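Local coordinates for protein acyl-CoA dehydrogenase FadE3 (Mycobacterium smegmatis, PDB 4IV6) that belongs to the acyl-CoA dehydrogenase family of flavoproteins and binds dihydroflavine-adenine dinucleotide in an assembly of four chains, at residues G255-A260 / M331-D336; A289-K294 / L335-V340. One frame throughout, in Å; residues are numbered along the deposited sequence. Where two conformers were deposited one is given.

Contact 1: residues G255-A260 / M331-D336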
ATOM      1  N   GLY B 255       0.544 -21.123   4.396  1.00 12.01           N
ATOM      2  CA  GLY B 255       1.225 -22.229   3.735  1.00 12.23           C
ATOM      3  C   GLY B 255       1.619 -21.848   2.332  1.00 12.36           C
ATOM      4  O   GLY B 255       2.773 -22.055   1.931  1.00 12.23           O
ATOM      5  N   VAL B 256       0.676 -21.245   1.597  1.00 12.36           N
ATOM      6  CA  VAL B 256       0.964 -20.754   0.255  1.00 12.69           C
ATOM      7  C   VAL B 256       2.058 -19.659   0.298  1.00 12.50           C
ATOM      8  O   VAL B 256       3.001 -19.677  -0.483  1.00 12.40           O
ATOM      9  CB  VAL B 256      -0.303 -20.258  -0.470  1.00 13.11           C
ATOM     10  CG1 VAL B 256       0.057 -19.567  -1.775  1.00 13.28           C
ATOM     11  CG2 VAL B 256      -1.222 -21.430  -0.775  1.00 13.79           C
ATOM     12  N   ALA B 257       1.941 -18.746   1.253  1.00 12.45           N
ATOM     13  CA  ALA B 257       2.983 -17.747   1.496  1.00 12.36           C
ATOM     14  C   ALA B 257       4.354 -18.357   1.787  1.00 12.65           C
ATOM     15  O   ALA B 257       5.365 -17.862   1.255  1.00 12.94           O
ATOM     16  CB  ALA B 257       2.574 -16.822   2.622  1.00 12.16           C
ATOM     17  N   ARG B 258       4.408 -19.421   2.599  1.00 12.70           N
ATOM     18  CA  ARG B 258       5.685 -20.063   2.935  1.00 12.98           C
ATOM     19  C   ARG B 258       6.308 -20.587   1.656  1.00 13.10           C
ATOM     20  O   ARG B 258       7.498 -20.421   1.436  1.00 12.76           O
ATOM     21  CB  ARG B 258       5.545 -21.213   3.938  1.00 13.60           C
ATOM     22  CG  ARG B 258       5.472 -20.780   5.404  1.00 13.62           C
ATOM     23  CD  ARG B 258       5.226 -21.973   6.323  1.00 14.24           C
ATOM     24  NE  ARG B 258       6.341 -22.895   6.215  1.00 14.84           N
ATOM     25  CZ  ARG B 258       6.343 -24.148   6.644  1.00 15.80           C
ATOM     26  NH1 ARG B 258       5.302 -24.652   7.251  1.00 15.93           N
ATOM     27  NH2 ARG B 258       7.404 -24.912   6.439  1.00 16.82           N
ATOM     28  N   ALA B 259       5.481 -21.167   0.791  1.00 13.40           N
ATOM     29  CA  ALA B 259       5.980 -21.756  -0.464  1.00 13.81           C
ATOM     30  C   ALA B 259       6.523 -20.670  -1.405  1.00 13.66           C
ATOM     31  O   ALA B 259       7.598 -20.809  -1.960  1.00 13.77           O
ATOM     32  CB  ALA B 259       4.899 -22.573  -1.157  1.00 14.25           C
ATOM     33  N   ALA B 260       5.766 -19.596  -1.597  1.00 13.34           N
ATOM     34  CA  ALA B 260       6.208 -18.523  -2.463  1.00 13.24           C
ATOM     35  C   ALA B 260       7.490 -17.860  -1.923  1.00 13.11           C
ATOM     36  O   ALA B 260       8.445 -17.634  -2.665  1.00 13.11           O
ATOM     37  CB  ALA B 260       5.097 -17.498  -2.608  1.00 12.91           C
ATOM     38  N   MET B 331      -1.310 -13.104  -0.780  1.00 12.68           N
ATOM     39  CA  MET B 331      -1.438 -12.473  -2.107  1.00 13.22           C
ATOM     40  C   MET B 331      -0.276 -11.524  -2.384  1.00 12.90           C
ATOM     41  O   MET B 331       0.310 -11.548  -3.477  1.00 13.02           O
ATOM     42  CB  MET B 331      -2.769 -11.728  -2.204  1.00 13.80           C
ATOM     43  CG  MET B 331      -3.058 -11.094  -3.542  1.00 15.06           C
ATOM     44  SD  MET B 331      -3.409 -12.304  -4.845  1.00 17.51           S
ATOM     45  CE  MET B 331      -1.865 -12.587  -5.688  1.00 17.29           C
ATOM     46  N   GLN B 332       0.092 -10.716  -1.391  1.00 12.52           N
ATOM     47  CA  GLN B 332       1.235  -9.790  -1.541  1.00 12.61           C
ATOM     48  C   GLN B 332       2.547 -10.550  -1.771  1.00 12.03           C
ATOM     49  O   GLN B 332       3.331 -10.224  -2.685  1.00 11.59           O
ATOM     50  CB  GLN B 332       1.364  -8.920  -0.303  1.00 13.40           C
ATOM     51  CG  GLN B 332       0.185  -7.953  -0.154  1.00 14.34           C
ATOM     52  CD  GLN B 332       0.056  -7.325   1.233  1.00 15.76           C
ATOM     53  OE1 GLN B 332       0.937  -7.423   2.099  1.00 16.46           O
ATOM     54  NE2 GLN B 332      -1.086  -6.706   1.462  1.00 16.77           N
ATOM     55  N   ILE B 333       2.767 -11.582  -0.957  1.00 11.54           N
ATOM     56  CA  ILE B 333       3.967 -12.377  -1.065  1.00 11.83           C
ATOM     57  C   ILE B 333       4.002 -13.132  -2.394  1.00 12.03           C
ATOM     58  O   ILE B 333       5.086 -13.235  -3.028  1.00 12.61           O
ATOM     59  CB  ILE B 333       4.139 -13.310   0.154  1.00 11.99           C
ATOM     60  CG1 ILE B 333       4.441 -12.456   1.396  1.00 12.16           C
ATOM     61  CG2 ILE B 333       5.235 -14.336  -0.074  1.00 12.16           C
ATOM     62  CD1 ILE B 333       4.478 -13.263   2.688  1.00 12.68           C
ATOM     63  N   ALA B 334       2.848 -13.649  -2.843  1.00 11.93           N
ATOM     64  CA  ALA B 334       2.815 -14.400  -4.105  1.00 11.90           C
ATOM     65  C   ALA B 334       3.232 -13.512  -5.277  1.00 12.03           C
ATOM     66  O   ALA B 334       4.040 -13.902  -6.084  1.00 11.88           O
ATOM     67  CB  ALA B 334       1.456 -15.018  -4.354  1.00 11.89           C
ATOM     68  N   LEU B 335       2.718 -12.288  -5.328  1.00 12.17           N
ATOM     69  CA  LEU B 335       3.084 -11.378  -6.410  1.00 12.63           C
ATOM     70  C   LEU B 335       4.560 -11.031  -6.351  1.00 12.82           C
ATOM     71  O   LEU B 335       5.219 -11.060  -7.386  1.00 12.72           O
ATOM     72  CB  LEU B 335       2.236 -10.113  -6.401  1.00 12.89           C
ATOM     73  CG  LEU B 335       2.662  -8.977  -7.343  1.00 13.61           C
ATOM     74  CD1 LEU B 335       2.659  -9.429  -8.791  1.00 14.23           C
ATOM     75  CD2 LEU B 335       1.690  -7.845  -7.142  1.00 14.16           C
ATOM     76  N   ASP B 336       5.074 -10.736  -5.159  1.00 12.86           N
ATOM     77  CA  ASP B 336       6.479 -10.328  -5.012  1.00 13.20           C
ATOM     78  C   ASP B 336       7.422 -11.484  -5.350  1.00 12.83           C
ATOM     79  O   ASP B 336       8.462 -11.259  -5.936  1.00 12.62           O
ATOM     80  CB  ASP B 336       6.775  -9.776  -3.638  1.00 13.82           C
ATOM     81  CG  ASP B 336       6.268  -8.331  -3.446  1.00 15.51           C
ATOM     82  OD1 ASP B 336       5.853  -7.642  -4.419  1.00 15.76           O
ATOM     83  OD2 ASP B 336       6.285  -7.886  -2.289  1.00 16.07           O
TER
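I333 packs on A257 and A260 where two helices of the helical C-terminal domain of the acyl-CoA dehydrogenase fold run side by side. Helix 234-270 contributes 255-260 and helix 316-340 contributes 331-336. Over these segments the axes approach to 8.7 Å and their N-to-C directions differ by only 21°, so the pair is nearly parallel. Residues with small side chains, A257, A260 and A334, line the interface, consistent with the short CA-to-CA separation of 5.6 Å between A260 and A334.

I333 sets off from its backbone towards helix 234-270, and its two branches divide the work. The methyl branch, CG2, lies anti to the backbone N and beside the carbonyl carbon; from there it lies 3.8 Å from the backbone O of A257 and 4.1 Å from the CB of A260. CG1, on the backbone-N side, makes no comparably close approach itself but carries the chain onward. With chi2 at 174° the ethyl arm is extended, and its terminal CD1 comes within 4.0 Å of the CB of A257. CG2 thus faces both the A257 carbonyl and the A260 methyl, about one helical turn apart, while CD1 rests on A257 alone.

No hydrogen bond crosses here; the evidence is for apolar contact between buried residues. A third helix, 282-310, closes the group, with L295 against both A257 and I333, while Y355 of helix 352-364 packs on A260. The A260 methyl is shared: besides CG2 of I333, its CB rests 4.1 Å from the CA of A334.

Contact 2: residues A289-K294 / L335-V340. With FDA (dihydroflavine-adenine dinucleotide), chain C.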
ATOM      1  N   ALA B 289      12.974  -9.014   2.597  1.00 12.66           N
ATOM      2  CA  ALA B 289      12.821  -8.598   3.986  1.00 12.78           C
ATOM      3  C   ALA B 289      11.352  -8.329   4.322  1.00 12.78           C
ATOM      4  O   ALA B 289      10.871  -8.744   5.371  1.00 12.37           O
ATOM      5  CB  ALA B 289      13.670  -7.365   4.291  1.00 13.11           C
ATOM      6  N   ASP B 290      10.655  -7.644   3.416  1.00 13.22           N
ATOM      7  CA  ASP B 290       9.244  -7.314   3.631  0.50 13.24           C
ATOM      8  C   ASP B 290       8.403  -8.581   3.628  1.00 13.27           C
ATOM      9  O   ASP B 290       7.556  -8.761   4.500  1.00 12.26           O
ATOM     10  CB  ASP B 290       8.737  -6.329   2.592  0.50 13.51           C
ATOM     11  CG  ASP B 290       9.194  -4.933   2.868  0.50 13.98           C
ATOM     12  OD1 ASP B 290       9.615  -4.663   4.011  0.50 14.39           O
ATOM     13  OD2 ASP B 290       9.170  -4.100   1.945  0.50 14.72           O
ATOM     14  N   MET B 291       8.676  -9.474   2.683  1.00 13.11           N
ATOM     15  CA  MET B 291       7.969 -10.756   2.584  1.00 13.68           C
ATOM     16  C   MET B 291       8.140 -11.601   3.857  1.00 13.30           C
ATOM     17  O   MET B 291       7.162 -12.125   4.438  1.00 13.78           O
ATOM     18  CB  MET B 291       8.470 -11.547   1.347  1.00 14.41           C
ATOM     19  CG  MET B 291       8.140 -10.883   0.017  1.00 15.45           C
ATOM     20  SD  MET B 291       9.207 -11.437  -1.354  1.00 16.80           S
ATOM     21  CE  MET B 291       8.491 -13.012  -1.681  1.00 16.67           C
ATOM     22  N   GLY B 292       9.388 -11.752   4.284  1.00 13.05           N
ATOM     23  CA  GLY B 292       9.696 -12.562   5.444  1.00 12.77           C
ATOM     24  C   GLY B 292       9.111 -11.966   6.712  1.00 12.78           C
ATOM     25  O   GLY B 292       8.610 -12.686   7.578  1.00 12.71           O
ATOM     26  N   THR B 293       9.184 -10.646   6.824  1.00 12.67           N
ATOM     27  CA  THR B 293       8.636  -9.938   7.983  1.00 12.98           C
ATOM     28  C   THR B 293       7.092 -10.091   8.083  1.00 13.07           C
ATOM     29  O   THR B 293       6.558 -10.382   9.155  1.00 12.98           O
ATOM     30  CB  THR B 293       9.023  -8.443   7.927  1.00 12.85           C
ATOM     31  OG1 THR B 293      10.448  -8.320   7.976  1.00 12.50           O
ATOM     32  CG2 THR B 293       8.406  -7.671   9.094  1.00 13.23           C
ATOM     33  N   LYS B 294       6.391  -9.858   6.980  1.00 13.64           N
ATOM     34  CA  LYS B 294       4.929 -10.049   6.922  1.00 14.44           C
ATOM     35  C   LYS B 294       4.537 -11.496   7.186  1.00 13.25           C
ATOM     36  O   LYS B 294       3.543 -11.757   7.883  1.00 12.96           O
ATOM     37  CB  LYS B 294       4.358  -9.602   5.569  1.00 16.23           C
ATOM     38  CG  LYS B 294       4.491  -8.099   5.385  1.00 18.97           C
ATOM     39  CD  LYS B 294       3.762  -7.486   4.176  1.00 21.15           C
ATOM     40  CE  LYS B 294       4.081  -8.109   2.843  1.00 22.08           C
ATOM     41  NZ  LYS B 294       3.663  -7.144   1.769  1.00 23.18           N
ATOM     42  N   LEU B 335       2.718 -12.288  -5.328  1.00 12.17           N
ATOM     43  CA  LEU B 335       3.084 -11.378  -6.410  1.00 12.63           C
ATOM     44  C   LEU B 335       4.560 -11.031  -6.351  1.00 12.82           C
ATOM     45  O   LEU B 335       5.219 -11.060  -7.386  1.00 12.72           O
ATOM     46  CB  LEU B 335       2.236 -10.113  -6.401  1.00 12.89           C
ATOM     47  CG  LEU B 335       2.662  -8.977  -7.343  1.00 13.61           C
ATOM     48  CD1 LEU B 335       2.659  -9.429  -8.791  1.00 14.23           C
ATOM     49  CD2 LEU B 335       1.690  -7.845  -7.142  1.00 14.16           C
ATOM     50  N   ASP B 336       5.074 -10.736  -5.159  1.00 12.86           N
ATOM     51  CA  ASP B 336       6.479 -10.328  -5.012  1.00 13.20           C
ATOM     52  C   ASP B 336       7.422 -11.484  -5.350  1.00 12.83           C
ATOM     53  O   ASP B 336       8.462 -11.259  -5.936  1.00 12.62           O
ATOM     54  CB  ASP B 336       6.775  -9.776  -3.638  1.00 13.82           C
ATOM     55  CG  ASP B 336       6.268  -8.331  -3.446  1.00 15.51           C
ATOM     56  OD1 ASP B 336       5.853  -7.642  -4.419  1.00 15.76           O
ATOM     57  OD2 ASP B 336       6.285  -7.886  -2.289  1.00 16.07           O
ATOM     58  N   ALA B 337       7.008 -12.723  -5.071  1.00 12.53           N
ATOM     59  CA  ALA B 337       7.798 -13.893  -5.475  1.00 12.55           C
ATOM     60  C   ALA B 337       7.884 -14.004  -6.999  1.00 12.60           C
ATOM     61  O   ALA B 337       8.930 -14.378  -7.516  1.00 12.97           O
ATOM     62  CB  ALA B 337       7.261 -15.178  -4.866  1.00 12.66           C
ATOM     63  N   VAL B 338       6.799 -13.641  -7.710  1.00 12.38           N
ATOM     64  CA  VAL B 338       6.809 -13.596  -9.158  1.00 12.50           C
ATOM     65  C   VAL B 338       7.856 -12.553  -9.578  1.00 12.48           C
ATOM     66  O   VAL B 338       8.677 -12.830 -10.471  1.00 12.54           O
ATOM     67  CB  VAL B 338       5.414 -13.283  -9.734  1.00 12.56           C
ATOM     68  CG1 VAL B 338       5.463 -12.872 -11.186  1.00 12.79           C
ATOM     69  CG2 VAL B 338       4.534 -14.510  -9.599  1.00 12.77           C
ATOM     70  N   ARG B 339       7.835 -11.388  -8.911  1.00 12.33           N
ATOM     71  CA  ARG B 339       8.720 -10.267  -9.273  1.00 12.54           C
ATOM     72  C   ARG B 339      10.183 -10.706  -9.111  1.00 12.53           C
ATOM     73  O   ARG B 339      11.038 -10.421  -9.948  1.00 13.01           O
ATOM     74  CB  ARG B 339       8.501  -9.036  -8.379  1.00 12.50           C
ATOM     75  CG  ARG B 339       7.149  -8.337  -8.484  1.00 12.65           C
ATOM     76  CD  ARG B 339       7.113  -7.226  -7.443  1.00 12.99           C
ATOM     77  NE  ARG B 339       5.840  -6.555  -7.212  1.00 13.08           N
ATOM     78  CZ  ARG B 339       5.369  -5.553  -7.940  1.00 13.47           C
ATOM     79  NH1 ARG B 339       6.035  -5.110  -9.010  1.00 13.95           N
ATOM     80  NH2 ARG B 339       4.252  -4.950  -7.570  1.00 13.38           N
ATOM     81  N   VAL B 340      10.457 -11.397  -8.019  1.00 12.26           N
ATOM     82  CA  VAL B 340      11.815 -11.863  -7.719  1.00 12.40           C
ATOM     83  C   VAL B 340      12.376 -12.753  -8.815  1.00 12.58           C
ATOM     84  O   VAL B 340      13.580 -12.741  -9.049  1.00 12.74           O
ATOM     85  CB  VAL B 340      11.888 -12.537  -6.325  1.00 12.27           C
ATOM     86  CG1 VAL B 340      13.187 -13.284  -6.111  1.00 12.63           C
ATOM     87  CG2 VAL B 340      11.755 -11.461  -5.237  1.00 12.18           C
TER
HETATM   88  PA  FDA C 401      16.769 -10.821 -13.977  1.00 15.63           P
HETATM   89  O1A FDA C 401      17.319 -12.191 -13.749  1.00 13.93           O
HETATM   90  O2A FDA C 401      17.568  -9.710 -14.617  1.00 15.53           O
HETATM   91  O5B FDA C 401      16.244 -10.245 -12.582  1.00 14.53           O
HETATM   92  C5B FDA C 401      15.626 -11.072 -11.586  1.00 13.72           C
HETATM   93  C4B FDA C 401      15.114 -10.170 -10.463  1.00 12.96           C
HETATM   94  O4B FDA C 401      16.216  -9.391  -9.971  1.00 12.41           O
HETATM   95  C3B FDA C 401      14.076  -9.172 -10.949  1.00 12.50           C
HETATM   96  O3B FDA C 401      13.254  -8.854  -9.848  1.00 12.48           O
HETATM   97  C2B FDA C 401      14.930  -7.958 -11.294  1.00 12.56           C
HETATM   98  O2B FDA C 401      14.216  -6.743 -11.296  1.00 11.66           O
HETATM   99  C1B FDA C 401      15.961  -8.017 -10.201  1.00 12.11           C
HETATM  100  N9A FDA C 401      17.206  -7.375 -10.585  1.00 12.85           N
HETATM  101  C8A FDA C 401      18.098  -7.835 -11.475  1.00 12.70           C
HETATM  102  N7A FDA C 401      19.132  -6.982 -11.546  1.00 13.97           N
HETATM  103  C5A FDA C 401      18.903  -5.948 -10.673  1.00 13.18           C
HETATM  104  C6A FDA C 401      19.583  -4.700 -10.289  1.00 14.15           C
HETATM  105  N6A FDA C 401      20.779  -4.362 -10.847  1.00 14.05           N
HETATM  106  N1A FDA C 401      18.974  -3.923  -9.358  1.00 14.48           N
HETATM  107  C2A FDA C 401      17.790  -4.251  -8.808  1.00 14.22           C
HETATM  108  N3A FDA C 401      17.099  -5.373  -9.129  1.00 13.15           N
HETATM  109  C4A FDA C 401      17.617  -6.223 -10.046  1.00 13.09           C
HETATM  110  N1  FDA C 401      12.790  -9.960 -24.050  1.00 15.11           N
HETATM  111  C2  FDA C 401      13.173  -9.723 -25.315  1.00 14.51           C
HETATM  112  O2  FDA C 401      14.379  -9.440 -25.551  1.00 14.21           O
HETATM  113  N3  FDA C 401      12.287  -9.754 -26.312  1.00 15.07           N
HETATM  114  C4  FDA C 401      10.997 -10.058 -26.134  1.00 14.37           C
HETATM  115  O4  FDA C 401      10.238 -10.091 -27.088  1.00 15.58           O
HETATM  116  C4X FDA C 401      10.491 -10.329 -24.801  1.00 14.79           C
HETATM  117  N5  FDA C 401       9.216 -10.642 -24.515  1.00 14.56           N
HETATM  118  C5X FDA C 401       8.954 -11.293 -23.341  1.00 15.06           C
HETATM  119  C6  FDA C 401       7.776 -12.030 -23.169  1.00 14.85           C
HETATM  120  C7  FDA C 401       7.496 -12.662 -21.981  1.00 14.63           C
HETATM  121  C7M FDA C 401       6.240 -13.467 -21.821  1.00 15.03           C
HETATM  122  C8  FDA C 401       8.401 -12.573 -20.928  1.00 15.13           C
HETATM  123  C8M FDA C 401       8.177 -13.206 -19.599  1.00 15.37           C
HETATM  124  C9  FDA C 401       9.548 -11.842 -21.068  1.00 15.33           C
HETATM  125  C9A FDA C 401       9.857 -11.217 -22.270  1.00 15.36           C
HETATM  126  N10 FDA C 401      11.088 -10.496 -22.408  1.00 16.43           N
HETATM  127  C10 FDA C 401      11.511 -10.257 -23.731  1.00 15.13           C
HETATM  128  C1' FDA C 401      12.170 -10.771 -21.454  1.00 16.65           C
HETATM  129  C2' FDA C 401      12.045  -9.740 -20.353  1.00 19.87           C
HETATM  130  O2' FDA C 401      12.328  -8.419 -20.835  1.00 20.37           O
HETATM  131  C3' FDA C 401      12.949 -10.197 -19.204  1.00 21.81           C
HETATM  132  O3' FDA C 401      12.269 -11.242 -18.462  1.00 23.43           O
HETATM  133  C4' FDA C 401      13.272  -9.047 -18.287  1.00 22.38           C
HETATM  134  O4' FDA C 401      14.295  -8.310 -18.924  1.00 26.56           O
HETATM  135  C5' FDA C 401      13.800  -9.470 -16.921  1.00 20.67           C
HETATM  136  O5' FDA C 401      14.846 -10.367 -17.114  1.00 21.10           O
HETATM  137  P   FDA C 401      15.244 -11.601 -16.234  1.00 19.81           P
HETATM  138  O1P FDA C 401      14.098 -12.531 -16.140  1.00 19.30           O
HETATM  139  O2P FDA C 401      16.496 -12.060 -16.879  1.00 22.28           O
HETATM  140  O3P FDA C 401      15.423 -10.900 -14.800  1.00 16.73           O
HETATM  141  O   HOH W   1       5.318  -8.738   0.121  1.00 27.24           O
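M291 lies across D336, joining helix 282-310 to the C-terminal end of helix 316-340 in the helical C-terminal domain of the acyl-CoA dehydrogenase fold. The two side chains meet at a slant, sulfur against methylene: SD of M291 is 3.7 Å from CB of D336, while the carboxylate turns away from the thioether, towards the lysine side. The bend at chi3 (77°) brings the methionine methyl against A337, where CE lies 3.7 Å from the backbone N of A337 and 4.0 Å from its CB. F261 and A264 of helix 234-270 also pack on M291.

The carboxylate of D336 divides its oxygens between two basic residues. OD2 and NZ of K294 are 4.9 Å apart, too far for a direct bond, and a water spans the gap: it accepts from NZ of K294 at 2.8 Å and donates to OD2 of D336 at 2.7 Å. OD1 instead forms a salt bridge within its own helix, 3.0 Å from NE of R339. That bond meets OD1 nearly along its C-O direction, yet is bent at the hydrogen (131°) and tilted 18° out of the guanidinium plane. The two neighbouring positive charges would be expected to favour the ionised aspartate. R339 has a further salt bridge to E328 of the second subunit.

Residues of that subunit, among them S133 and T368, complete the binding of the dihydroflavine-adenine dinucleotide, which therefore spans the two chains. Here the helix end contributes backbone: O3B of the ligand donates to the carbonyl O of R339 at 2.7 Å.

Overall arrangement
From the N terminus, the chain lays down the N-terminal helices and the middle β-domain before helix 234-270 supplies the first half of contact 1. It then passes through a short two-stranded hairpin into helix 282-310, which opens contact 2, and returns along helix 316-340, where both contacts close. Between the segments lie 70 residues in contact 1 and 40 in contact 2. The spans overlap and cross rather than nest, since 335-340 runs past 331-336, sharing L335 and D336. Contact 1 joins helix 316-340 to 234-270, contact 2 joins it to 282-310, and their centres are 7 Å apart. A probable Q332 OE1 to K294 NZ hydrogen bond also links the contacts.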